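Local coordinates for protein esterase A (Caulobacter crescentus, PDB 5GKV) that probably hydrolyses esters as a serine hydrolase of the beta-lactamase and penicillin-binding protein superfamily, at residues Leu88-Leu93 and Leu99-Ala104; Gln124-Gln129 and Tyr176-Ile181; Arg275-Leu280 and Ala320-Asn325. All blocks are in the same frame, centred on the assembly; numbering follows the deposited sequence.

Contact 1. Residues Leu88-Leu93 and Leu99-Ala104; sequences LLIARL and LAYDQA
Y101 turns its CG opposite its own carbonyl carbon (chi1 -84°), which sends the phenol back to the helix, while L99 swings CG opposite its backbone N (chi1 -174°) and hangs its isobutyl group over the same helical face. Between them stands I90, whose CG2 branch is the shared point of touch: it meets Y101 CE1 at 4.1 Å and L99 CD2 at 4.2 Å. The phenol reaches farther than its ring. Y101 OH comes up against A91 in van der Waals contact, 3.2 Å from A91 CA and 3.3 Å from A91 CB. Two residues further along the helix, L93 CB lies 4.3 Å from L99 CB.

The loop that presents these groups is stiffened locally. A type I turn runs from A100 to Q103, closed by the backbone bond from Q103 N to A100 O; the extended side chain of Q103 reaches back along the turn, and its OE1 accepts the A100 N-H at 3.0 Å, in the plane of the amide carbonyl. The Y101 ring also takes a cation-pi contact from R304.

The contact is mainly apolar packing of helix 82-95 against the loop leading to helix 105-108, in the helical part of the beta-lactamase-type fold. Helix 173-186 closes over L93 and L99 through V185, helix 122-126 lies against I90, L99 and Y101, and helix 294-301 backs A91 and the phenol through A300, so the pair is buried where these three helices meet helix 82-95.

Contact 2. Residues Gln124-Gln129 and Tyr176-Ile181; sequences QALSHQ and YLAGEI
L126 reaches across to A178 from the last turn of helix 122-126. Its CB lies against the backbone of A320 and G321, on the side of the loop that leads into strand 323-324. CG, set opposite the carbonyl carbon (chi1 -66°), is the fork from which two methyls go separate ways: CD1 runs on as the extended end of the chain to I90 CG2, and CD2 turns to the neighbouring helix, where it meets A178 CB at 3.7 Å. The second touch is looser, with A125 CB standing 4.5 Å from L177 CD1. The close approach of the backbones, 7.2 Å between A125 CA and L177 CA and 6.9 Å between L126 CA and A178 CA, is consistent with the small residues at A125 and A178, each of which offers no more than a methyl.

Helix 122-126 ends in a Schellman motif. H128, with positive phi, is its C-prime residue; Q129 N bonds to Q124 O at 3.0 Å, and H128 N to A125 O at 3.3 Å. S127 OG is gripped twice, giving a bond to E123 O and receiving a nearly straight one from Q129 NE2 (2.8 Å, 174°) that lies in the amide plane.

Past the helix end the H128 imidazole lies among the rings of Y169, Y174 and W318, with ND1 accepting the N-H of H170. By its spacing before helix 173-186, Y169 probably corresponds to the tyrosine of the Tyr-x-Asn motif of class C beta-lactamases, while on that helix the buried E180 carboxylate is held by W147, R183 and R184.

Contact 3. Residues Arg275-Leu280 and Ala320-Asn325; sequences RLMGAL and AGFMRN
R275 NH2, on the helix that lays M277 and L280 against F322, is gripped by two oxygens: D287 OD2 in a salt bridge and L202 O in a hydrogen bond. NH1 of the same guanidinium bonds to G203 O, so the group is tied to the end of helix 190-202 and to the turn between strands 285-286 and 289-290, on the flank remote from F322.

The contact itself is apolar and small, carried by one phenyl ring. F322 sets CG opposite its carbonyl carbon (chi1 -64°), which points the ring from its loop toward helix 270-281. L280 CD1 comes obliquely onto the far end of that ring, 3.9 Å from F322 CZ and 4.2 Å from F322 CE1. Beside it, M277 folds back on itself through three successive turns of similar sense (chi2 -55°, chi3 -78°) and lowers its terminal methyl to the ring, with M277 CE 4.3 Å from F322 CE1. The two methyls touch each other as well, M277 CE lying 4.2 Å from L280 CD1, and together they pack against the far end of the phenyl.

Just before F322 the chain bends at G321, whose positive phi calls for glycine. The contact thus joins helix 270-281 to the loop leading into edge strand 323-324 of the antiparallel sheet, where M323 pairs with G339. F338 meets F322 edge-to-face; A84 and A87 of helix 82-95 and A300 and T301 of helix 294-301 also pack on the ring, and M277 rests on A348 and A350 of strand 347-351.

Helix 82-95 joins the three contacts. In contact 1 it supplies I90, whose CG2 lies 3.5 Å from L126 CD1 of contact 2, and L99 CD2 continues this apolar layer to I181 CG2 at 3.8 Å. Two residues earlier, L88 N approaches F322 CZ of contact 3 at 3.6 Å. Contacts 1 and 2 have centres about 10 Å apart; that of contact 3 is about 15 Å and 16 Å from theirs. Y101 CE1 meets A320 CB at 3.5 Å between contacts 1 and 3, and L126 CB of contact 2 lies 3.7 Å from G321 N. Helix 82-95 starts within a Ser-x-x-Lys sequence, which in this family carries the nucleophile; contacts 2 and 3 adjoin this probable catalytic helix through I90 and L88.

Contact 1. Residues Leu88-Leu93 and Leu99-Ala104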
# COMPACT_ATOMS: atom_id res chain seq x y z
N LEU A 88 -7.08 -1.18 -5.44
CA LEU A 88 -8.07 -2.22 -5.69
C LEU A 88 -9.49 -1.66 -5.58
O LEU A 88 -10.35 -1.96 -6.41
CB LEU A 88 -7.86 -3.38 -4.70
CG LEU A 88 -8.70 -4.66 -4.82
CD1 LEU A 88 -8.06 -5.72 -3.97
CD2 LEU A 88 -10.11 -4.51 -4.35
N LEU A 89 -9.76 -0.85 -4.56
CA LEU A 89 -11.11 -0.32 -4.38
C LEU A 89 -11.53 0.54 -5.56
O LEU A 89 -12.67 0.45 -6.03
CB LEU A 89 -11.21 0.47 -3.07
CG LEU A 89 -11.03 -0.37 -1.80
CD1 LEU A 89 -10.96 0.51 -0.54
CD2 LEU A 89 -12.15 -1.40 -1.70
N ILE A 90 -10.61 1.35 -6.10
CA ILE A 90 -10.92 2.13 -7.30
C ILE A 90 -11.11 1.19 -8.49
O ILE A 90 -12.06 1.35 -9.27
CB ILE A 90 -9.82 3.18 -7.59
CG1 ILE A 90 -9.83 4.30 -6.54
CG2 ILE A 90 -9.99 3.75 -8.99
CD1 ILE A 90 -11.08 5.18 -6.56
N ALA A 91 -10.21 0.22 -8.66
CA ALA A 91 -10.30 -0.72 -9.78
C ALA A 91 -11.66 -1.40 -9.83
O ALA A 91 -12.20 -1.66 -10.92
CB ALA A 91 -9.20 -1.78 -9.67
N ARG A 92 -12.23 -1.71 -8.66
CA ARG A 92 -13.57 -2.29 -8.60
C ARG A 92 -14.64 -1.33 -9.13
O ARG A 92 -15.52 -1.74 -9.90
CB ARG A 92 -13.88 -2.73 -7.17
CG ARG A 92 -13.15 -4.02 -6.75
CD ARG A 92 -13.50 -4.43 -5.32
NE ARG A 92 -14.78 -5.15 -5.19
CZ ARG A 92 -15.79 -4.77 -4.41
NH1 ARG A 92 -15.70 -3.68 -3.68
NH2 ARG A 92 -16.90 -5.49 -4.36
N LEU A 93 -14.60 -0.06 -8.71
CA LEU A 93 -15.56 0.92 -9.24
C LEU A 93 -15.49 1.01 -10.75
O LEU A 93 -16.53 1.12 -11.42
CB LEU A 93 -15.33 2.31 -8.66
CG LEU A 93 -15.62 2.56 -7.20
CD1 LEU A 93 -15.36 4.04 -6.89
CD2 LEU A 93 -17.06 2.18 -6.89
N LEU A 99 -17.27 4.34 -12.98
CA LEU A 99 -16.13 5.24 -13.08
C LEU A 99 -15.29 4.70 -14.22
O LEU A 99 -15.34 3.51 -14.51
CB LEU A 99 -15.32 5.28 -11.77
CG LEU A 99 -14.16 6.27 -11.59
CD1 LEU A 99 -14.69 7.68 -11.48
CD2 LEU A 99 -13.33 5.89 -10.35
N ALA A 100 -14.54 5.58 -14.88
CA ALA A 100 -13.65 5.17 -15.95
C ALA A 100 -12.27 5.73 -15.67
O ALA A 100 -12.16 6.84 -15.13
CB ALA A 100 -14.15 5.63 -17.33
N TYR A 101 -11.24 4.96 -16.00
CA TYR A 101 -9.87 5.40 -15.71
C TYR A 101 -9.52 6.66 -16.49
O TYR A 101 -8.71 7.47 -16.02
CB TYR A 101 -8.87 4.29 -16.02
CG TYR A 101 -8.70 3.30 -14.89
CD1 TYR A 101 -8.37 3.73 -13.61
CD2 TYR A 101 -8.85 1.93 -15.10
CE1 TYR A 101 -8.21 2.85 -12.57
CE2 TYR A 101 -8.69 1.01 -14.04
CZ TYR A 101 -8.37 1.49 -12.78
OH TYR A 101 -8.20 0.64 -11.73
N ASP A 102 -10.09 6.86 -17.68
CA ASP A 102 -9.77 8.05 -18.45
C ASP A 102 -10.79 9.17 -18.25
O ASP A 102 -10.78 10.15 -19.00
CB ASP A 102 -9.62 7.69 -19.94
CG ASP A 102 -10.92 7.18 -20.56
OD1 ASP A 102 -11.91 6.97 -19.82
OD2 ASP A 102 -10.93 6.97 -21.79
N GLN A 103 -11.66 9.03 -17.26
CA GLN A 103 -12.61 10.06 -16.88
C GLN A 103 -11.89 11.16 -16.10
O GLN A 103 -11.03 10.89 -15.26
CB GLN A 103 -13.71 9.44 -16.03
CG GLN A 103 -14.82 10.34 -15.57
CD GLN A 103 -15.91 9.53 -14.89
OE1 GLN A 103 -15.79 8.31 -14.75
NE2 GLN A 103 -16.97 10.21 -14.47
N ALA A 104 -12.24 12.42 -16.40
CA ALA A 104 -11.70 13.55 -15.65
C ALA A 104 -12.12 13.49 -14.19
O ALA A 104 -13.30 13.29 -13.88
CB ALA A 104 -12.16 14.87 -16.28

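Contact 2. Residues Gln124-Gln129 and Tyr176-Ile181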
# COMPACT_ATOMS: atom_id res chain seq x y z
N GLN A 124 -4.45 9.21 -14.24
CA GLN A 124 -3.32 10.12 -14.07
C GLN A 124 -3.08 10.42 -12.60
O GLN A 124 -1.93 10.42 -12.13
CB GLN A 124 -3.56 11.42 -14.87
CG GLN A 124 -3.29 11.24 -16.36
CD GLN A 124 -3.93 12.32 -17.23
OE1 GLN A 124 -4.47 13.30 -16.74
NE2 GLN A 124 -3.87 12.12 -18.54
N ALA A 125 -4.16 10.65 -11.85
CA ALA A 125 -4.05 10.90 -10.41
C ALA A 125 -3.47 9.70 -9.68
O ALA A 125 -2.61 9.86 -8.80
CB ALA A 125 -5.42 11.23 -9.82
N LEU A 126 -3.94 8.50 -10.02
CA LEU A 126 -3.52 7.31 -9.29
C LEU A 126 -2.12 6.85 -9.65
O LEU A 126 -1.52 6.11 -8.88
CB LEU A 126 -4.52 6.16 -9.53
CG LEU A 126 -5.92 6.40 -8.95
CD1 LEU A 126 -6.81 5.21 -9.29
CD2 LEU A 126 -5.84 6.62 -7.45
N SER A 127 -1.57 7.31 -10.78
CA SER A 127 -0.19 7.01 -11.14
C SER A 127 0.77 8.17 -10.84
O SER A 127 1.87 8.22 -11.39
CB SER A 127 -0.11 6.59 -12.61
OG SER A 127 -0.64 7.60 -13.48
N HIS A 128 0.38 9.08 -9.95
CA HIS A 128 1.25 10.10 -9.39
C HIS A 128 1.70 11.10 -10.45
O HIS A 128 2.80 11.64 -10.38
CB HIS A 128 2.45 9.44 -8.67
CG HIS A 128 2.01 8.43 -7.64
ND1 HIS A 128 1.58 8.79 -6.38
CD2 HIS A 128 1.83 7.09 -7.73
CE1 HIS A 128 1.19 7.71 -5.72
NE2 HIS A 128 1.33 6.66 -6.51
N GLN A 129 0.82 11.37 -11.42
CA GLN A 129 1.13 12.31 -12.48
C GLN A 129 0.56 13.70 -12.25
O GLN A 129 0.98 14.64 -12.95
CB GLN A 129 0.60 11.78 -13.82
CG GLN A 129 1.26 10.52 -14.27
CD GLN A 129 0.82 10.15 -15.66
OE1 GLN A 129 1.12 10.88 -16.61
NE2 GLN A 129 0.09 9.05 -15.79
N TYR A 176 -6.05 10.86 -0.16
CA TYR A 176 -7.18 11.77 -0.23
C TYR A 176 -7.69 11.90 -1.66
O TYR A 176 -8.91 11.98 -1.87
CB TYR A 176 -6.77 13.13 0.34
CG TYR A 176 -6.35 13.05 1.79
CD1 TYR A 176 -5.04 12.68 2.14
CD2 TYR A 176 -7.25 13.30 2.83
CE1 TYR A 176 -4.65 12.60 3.46
CE2 TYR A 176 -6.87 13.22 4.16
CZ TYR A 176 -5.56 12.86 4.47
OH TYR A 176 -5.15 12.77 5.79
N LEU A 177 -6.79 11.87 -2.65
CA LEU A 177 -7.23 11.86 -4.04
C LEU A 177 -8.06 10.62 -4.34
O LEU A 177 -9.20 10.72 -4.81
CB LEU A 177 -6.03 11.94 -4.98
CG LEU A 177 -5.17 13.21 -4.93
CD1 LEU A 177 -4.06 13.15 -5.99
CD2 LEU A 177 -6.04 14.44 -5.09
N ALA A 178 -7.49 9.44 -4.09
CA ALA A 178 -8.20 8.18 -4.30
C ALA A 178 -9.45 8.11 -3.43
O ALA A 178 -10.52 7.69 -3.90
CB ALA A 178 -7.29 6.99 -4.02
N GLY A 179 -9.33 8.50 -2.16
CA GLY A 179 -10.44 8.33 -1.23
C GLY A 179 -11.63 9.21 -1.60
O GLY A 179 -12.78 8.80 -1.45
N GLU A 180 -11.36 10.42 -2.08
CA GLU A 180 -12.45 11.35 -2.33
C GLU A 180 -13.15 11.01 -3.65
O GLU A 180 -14.37 11.12 -3.75
CB GLU A 180 -11.93 12.79 -2.32
CG GLU A 180 -12.97 13.87 -2.55
CD GLU A 180 -14.01 13.98 -1.45
OE1 GLU A 180 -13.94 13.22 -0.46
OE2 GLU A 180 -14.93 14.82 -1.60
N ILE A 181 -12.38 10.59 -4.66
CA ILE A 181 -12.99 10.05 -5.87
C ILE A 181 -13.90 8.88 -5.51
O ILE A 181 -15.07 8.83 -5.93
CB ILE A 181 -11.90 9.62 -6.87
CG1 ILE A 181 -11.09 10.83 -7.38
CG2 ILE A 181 -12.51 8.84 -8.04
CD1 ILE A 181 -9.85 10.42 -8.14

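Contact 3. Residues Arg275-Leu280 and Ala320-Asn325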
# COMPACT_ATOMS: atom_id res chain seq x y z
N ARG A 275 -4.10 -12.98 1.03
CA ARG A 275 -5.37 -13.47 0.51
C ARG A 275 -6.01 -12.45 -0.42
O ARG A 275 -6.49 -12.81 -1.50
CB ARG A 275 -6.31 -13.83 1.66
CG ARG A 275 -5.82 -14.99 2.51
CD ARG A 275 -6.76 -15.30 3.67
NE ARG A 275 -8.11 -15.55 3.20
CZ ARG A 275 -9.22 -15.30 3.90
NH1 ARG A 275 -9.13 -14.79 5.13
NH2 ARG A 275 -10.41 -15.56 3.38
N LEU A 276 -6.00 -11.17 -0.03
CA LEU A 276 -6.61 -10.14 -0.87
C LEU A 276 -5.88 -10.02 -2.21
O LEU A 276 -6.51 -10.04 -3.27
CB LEU A 276 -6.64 -8.79 -0.13
CG LEU A 276 -7.29 -7.63 -0.90
CD1 LEU A 276 -8.76 -7.93 -1.17
CD2 LEU A 276 -7.15 -6.34 -0.14
N MET A 277 -4.55 -9.88 -2.17
CA MET A 277 -3.79 -9.85 -3.41
C MET A 277 -3.89 -11.18 -4.15
O MET A 277 -3.81 -11.21 -5.38
CB MET A 277 -2.32 -9.51 -3.15
CG MET A 277 -2.09 -8.15 -2.52
SD MET A 277 -2.82 -6.76 -3.41
CE MET A 277 -1.60 -6.60 -4.72
N GLY A 278 -4.08 -12.28 -3.41
CA GLY A 278 -4.28 -13.58 -4.05
C GLY A 278 -5.48 -13.60 -4.98
O GLY A 278 -5.44 -14.24 -6.04
N ALA A 279 -6.55 -12.90 -4.61
CA ALA A 279 -7.70 -12.81 -5.49
C ALA A 279 -7.33 -12.14 -6.81
O ALA A 279 -7.77 -12.58 -7.88
CB ALA A 279 -8.84 -12.04 -4.81
N LEU A 280 -6.50 -11.09 -6.76
CA LEU A 280 -6.01 -10.45 -7.98
C LEU A 280 -5.04 -11.35 -8.76
O LEU A 280 -4.84 -11.13 -9.96
CB LEU A 280 -5.33 -9.12 -7.64
CG LEU A 280 -6.12 -8.18 -6.74
CD1 LEU A 280 -5.39 -6.82 -6.61
CD2 LEU A 280 -7.53 -7.98 -7.31
N ALA A 320 -2.36 1.88 -12.24
CA ALA A 320 -3.34 2.81 -11.65
C ALA A 320 -3.36 2.66 -10.13
O ALA A 320 -4.30 2.15 -9.51
CB ALA A 320 -4.72 2.57 -12.26
N GLY A 321 -2.28 3.17 -9.51
CA GLY A 321 -2.07 3.10 -8.08
C GLY A 321 -1.21 1.93 -7.62
O GLY A 321 -0.58 2.03 -6.56
N PHE A 322 -1.16 0.84 -8.38
CA PHE A 322 -0.25 -0.26 -8.08
C PHE A 322 1.15 0.04 -8.62
O PHE A 322 1.31 0.60 -9.71
CB PHE A 322 -0.76 -1.57 -8.71
CG PHE A 322 -2.08 -2.07 -8.17
CD1 PHE A 322 -2.16 -2.62 -6.89
CD2 PHE A 322 -3.24 -2.04 -8.95
CE1 PHE A 322 -3.38 -3.11 -6.40
CE2 PHE A 322 -4.47 -2.51 -8.46
CZ PHE A 322 -4.53 -3.05 -7.18
N MET A 323 2.17 -0.35 -7.86
CA MET A 323 3.52 -0.38 -8.38
C MET A 323 3.71 -1.69 -9.15
O MET A 323 3.45 -2.77 -8.61
CB MET A 323 4.54 -0.26 -7.25
CG MET A 323 5.98 -0.13 -7.75
SD MET A 323 7.19 0.16 -6.43
CE MET A 323 6.09 0.56 -5.02
N ARG A 324 4.12 -1.59 -10.40
CA ARG A 324 4.48 -2.80 -11.14
C ARG A 324 5.90 -3.23 -10.77
O ARG A 324 6.67 -2.47 -10.19
CB ARG A 324 4.33 -2.56 -12.64
CG ARG A 324 2.92 -2.04 -13.01
CD ARG A 324 2.76 -1.81 -14.51
NE ARG A 324 2.74 -3.08 -15.25
CZ ARG A 324 3.75 -3.55 -15.96
NH1 ARG A 324 4.87 -2.85 -16.06
NH2 ARG A 324 3.63 -4.72 -16.59
N ASN A 325 6.23 -4.48 -11.08
CA ASN A 325 7.42 -5.08 -10.50
C ASN A 325 8.69 -4.66 -11.24
O ASN A 325 9.67 -4.22 -10.61
CB ASN A 325 7.27 -6.60 -10.46
CG ASN A 325 8.30 -7.28 -9.55
OD1 ASN A 325 8.83 -6.68 -8.62
ND2 ASN A 325 8.57 -8.55 -9.83